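Transcription termination factor NusA (Planctomyces limnophilus, PDB 4MTN) probably takes part in both transcription termination and antitermination, binding the core RNA polymerase and nascent RNA. Local coordinates at residues Ile271-Val279 with Gln346-Ile357. Sequence-based numbering, arbitrary orientation.
Sequences ILCPMLGRV and QGFLSFEDLSVI
R278 swings CG opposite its main-chain nitrogen (chi1 169°) and bends at chi3, which carries its guanidinium to D353. CG of D353, anti to its carbonyl carbon (chi1 -53°), sets the carboxylate facing that group. The contact joins a beta hairpin, closed by a G1 bulge at G277 and R278, to the helix-hairpin-helix domain. R278 NH2 gives D353 OD1 a salt bridge of 2.7 Å, in the guanidinium plane but from above the carboxylate. The two planes stand 70° apart. R278 NH1 adds a weak bond to D353 OD2. That oxygen also accepts from S350 N and, weakly, from L349 N, so D353 also bonds back to the turn before its helix. Replacing D353 by an alanine would probably leave the R278 guanidinium without this carboxylate and the S350 amide without its acceptor. Next to the salt bridge, L276 lies over one face of the F348 ring, a CH-pi contact with L276 CG 4.1 Å from the centroid. M275 reaches the ring edge, a Met-aromatic contact made by selenium. M275 CE lies 3.5 Å from F348 CZ and also touches I357 CG1. G347 ends the preceding helix in a Schellman motif, and its CA is 3.8 Å from C273 SG. Beside it, one water accepts from M275 N at 3.0 Å and donates to Q346 O at 2.7 Å.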
# COMPACT_ATOMS: atom_id res chain seq x y z
N ILE A 271 0.85 -4.04 -28.66
CA ILE A 271 0.14 -5.30 -28.83
C ILE A 271 -0.41 -5.82 -27.50
O ILE A 271 0.33 -5.93 -26.52
CB ILE A 271 1.06 -6.37 -29.45
CG1 ILE A 271 1.68 -5.84 -30.75
CG2 ILE A 271 0.29 -7.66 -29.71
CD1 ILE A 271 2.67 -6.79 -31.39
N LEU A 272 -1.70 -6.13 -27.48
CA LEU A 272 -2.35 -6.62 -26.27
C LEU A 272 -2.41 -8.14 -26.24
O LEU A 272 -2.88 -8.78 -27.18
CB LEU A 272 -3.77 -6.04 -26.16
CG LEU A 272 -3.93 -4.62 -25.62
CD1 LEU A 272 -3.44 -3.57 -26.60
CD2 LEU A 272 -5.39 -4.36 -25.24
N CYS A 273 -1.92 -8.72 -25.14
CA CYS A 273 -1.98 -10.16 -24.93
C CYS A 273 -2.76 -10.48 -23.66
O CYS A 273 -2.16 -10.71 -22.60
CB CYS A 273 -0.57 -10.76 -24.86
SG CYS A 273 0.49 -10.38 -26.27
N PRO A 274 -4.10 -10.50 -23.76
CA PRO A 274 -5.01 -10.67 -22.62
C PRO A 274 -4.77 -11.94 -21.80
O PRO A 274 -4.93 -11.92 -20.58
CB PRO A 274 -6.39 -10.72 -23.28
CG PRO A 274 -6.22 -9.99 -24.57
CD PRO A 274 -4.83 -10.34 -25.03
N MSE A 275 -4.38 -13.02 -22.47
CA MSE A 275 -4.19 -14.30 -21.79
C MSE A 275 -3.01 -14.29 -20.83
O MSE A 275 -3.05 -14.93 -19.78
CB MSE A 275 -4.01 -15.42 -22.82
CG MSE A 275 -5.28 -15.77 -23.57
SE MSE A 275 -5.08 -17.35 -24.69
CE MSE A 275 -4.46 -18.61 -23.34
N LEU A 276 -1.96 -13.56 -21.19
CA LEU A 276 -0.81 -13.41 -20.31
C LEU A 276 -0.90 -12.15 -19.47
O LEU A 276 -0.04 -11.89 -18.62
CB LEU A 276 0.49 -13.40 -21.13
CG LEU A 276 1.03 -14.76 -21.55
CD1 LEU A 276 2.23 -14.59 -22.46
CD2 LEU A 276 1.39 -15.59 -20.33
N GLY A 277 -1.96 -11.37 -19.69
CA GLY A 277 -2.12 -10.09 -19.02
C GLY A 277 -0.95 -9.18 -19.33
O GLY A 277 -0.46 -8.45 -18.47
N ARG A 278 -0.51 -9.23 -20.58
CA ARG A 278 0.72 -8.57 -20.99
C ARG A 278 0.52 -7.67 -22.21
O ARG A 278 -0.12 -8.06 -23.18
CB ARG A 278 1.80 -9.63 -21.29
CG ARG A 278 3.04 -9.09 -21.97
CD ARG A 278 3.93 -10.23 -22.45
NE ARG A 278 4.29 -11.14 -21.37
CZ ARG A 278 4.89 -12.31 -21.55
NH1 ARG A 278 5.20 -12.72 -22.78
NH2 ARG A 278 5.19 -13.07 -20.51
N VAL A 279 1.08 -6.47 -22.14
CA VAL A 279 1.10 -5.58 -23.30
C VAL A 279 2.47 -5.67 -23.97
O VAL A 279 3.50 -5.43 -23.34
CB VAL A 279 0.82 -4.11 -22.91
CG1 VAL A 279 1.09 -3.19 -24.08
CG2 VAL A 279 -0.62 -3.96 -22.43
N GLN A 346 -0.83 -15.83 -29.82
CA GLN A 346 -1.56 -15.23 -28.71
C GLN A 346 -0.62 -14.58 -27.68
O GLN A 346 -1.07 -14.09 -26.65
CB GLN A 346 -2.43 -16.28 -28.02
CG GLN A 346 -3.72 -15.72 -27.45
CD GLN A 346 -4.69 -15.27 -28.52
OE1 GLN A 346 -4.66 -15.76 -29.65
NE2 GLN A 346 -5.56 -14.33 -28.17
N GLY A 347 0.68 -14.59 -27.98
CA GLY A 347 1.64 -13.90 -27.14
C GLY A 347 2.53 -14.79 -26.28
O GLY A 347 3.35 -14.29 -25.51
N PHE A 348 2.37 -16.10 -26.41
CA PHE A 348 3.20 -17.04 -25.65
C PHE A 348 4.51 -17.31 -26.38
O PHE A 348 4.51 -17.79 -27.52
CB PHE A 348 2.44 -18.35 -25.41
CG PHE A 348 1.22 -18.19 -24.56
CD1 PHE A 348 1.30 -18.33 -23.18
CD2 PHE A 348 -0.01 -17.90 -25.13
CE1 PHE A 348 0.18 -18.18 -22.39
CE2 PHE A 348 -1.13 -17.75 -24.34
CZ PHE A 348 -1.04 -17.89 -22.97
N LEU A 349 5.62 -16.99 -25.73
CA LEU A 349 6.93 -17.12 -26.36
C LEU A 349 7.81 -18.13 -25.64
O LEU A 349 8.17 -19.16 -26.21
CB LEU A 349 7.63 -15.76 -26.40
CG LEU A 349 6.90 -14.68 -27.21
CD1 LEU A 349 7.60 -13.33 -27.09
CD2 LEU A 349 6.78 -15.10 -28.67
N SER A 350 8.16 -17.84 -24.39
CA SER A 350 9.01 -18.73 -23.61
C SER A 350 8.19 -19.85 -22.96
O SER A 350 6.97 -19.89 -23.09
CB SER A 350 9.76 -17.94 -22.53
OG SER A 350 8.87 -17.35 -21.61
N PHE A 351 8.88 -20.74 -22.25
CA PHE A 351 8.21 -21.83 -21.55
C PHE A 351 7.62 -21.33 -20.24
O PHE A 351 6.72 -21.96 -19.68
CB PHE A 351 9.18 -22.99 -21.29
CG PHE A 351 9.48 -23.82 -22.51
CD1 PHE A 351 8.63 -24.85 -22.88
CD2 PHE A 351 10.60 -23.56 -23.28
CE1 PHE A 351 8.90 -25.62 -24.00
CE2 PHE A 351 10.87 -24.32 -24.40
CZ PHE A 351 10.02 -25.35 -24.76
N GLU A 352 8.13 -20.20 -19.76
CA GLU A 352 7.59 -19.56 -18.57
C GLU A 352 6.16 -19.10 -18.82
O GLU A 352 5.28 -19.25 -17.97
CB GLU A 352 8.45 -18.37 -18.15
CG GLU A 352 9.77 -18.74 -17.49
CD GLU A 352 10.81 -19.26 -18.47
OE1 GLU A 352 10.56 -19.23 -19.69
OE2 GLU A 352 11.89 -19.69 -18.02
N ASP A 353 5.93 -18.55 -20.01
CA ASP A 353 4.61 -18.06 -20.39
C ASP A 353 3.62 -19.21 -20.56
O ASP A 353 2.44 -19.07 -20.26
CB ASP A 353 4.69 -17.26 -21.69
CG ASP A 353 5.73 -16.15 -21.63
OD1 ASP A 353 6.01 -15.66 -20.52
OD2 ASP A 353 6.26 -15.78 -22.69
N LEU A 354 4.12 -20.35 -21.03
CA LEU A 354 3.28 -21.51 -21.26
C LEU A 354 2.92 -22.20 -19.95
O LEU A 354 1.82 -22.74 -19.80
CB LEU A 354 3.97 -22.50 -22.20
CG LEU A 354 3.16 -23.73 -22.61
CD1 LEU A 354 1.80 -23.32 -23.17
CD2 LEU A 354 3.92 -24.57 -23.62
N SER A 355 3.84 -22.17 -18.99
CA SER A 355 3.63 -22.83 -17.71
C SER A 355 2.58 -22.11 -16.87
O SER A 355 1.90 -22.72 -16.05
CB SER A 355 4.94 -22.92 -16.93
OG SER A 355 5.49 -21.64 -16.69
N VAL A 356 2.45 -20.80 -17.08
CA VAL A 356 1.51 -19.99 -16.32
C VAL A 356 0.17 -19.85 -17.05
O VAL A 356 -0.71 -19.12 -16.59
CB VAL A 356 2.07 -18.59 -16.03
CG1 VAL A 356 3.38 -18.69 -15.27
CG2 VAL A 356 2.26 -17.80 -17.32
N ILE A 357 0.02 -20.53 -18.18
CA ILE A 357 -1.22 -20.46 -18.95
C ILE A 357 -2.40 -20.99 -18.15
O ILE A 357 -2.24 -21.85 -17.27
CB ILE A 357 -1.11 -21.25 -20.28
CG1 ILE A 357 -2.14 -20.74 -21.30
CG2 ILE A 357 -1.29 -22.74 -20.06
CD1 ILE A 357 -2.12 -21.48 -22.61
O HOH W 1 -3.22 -13.31 -25.22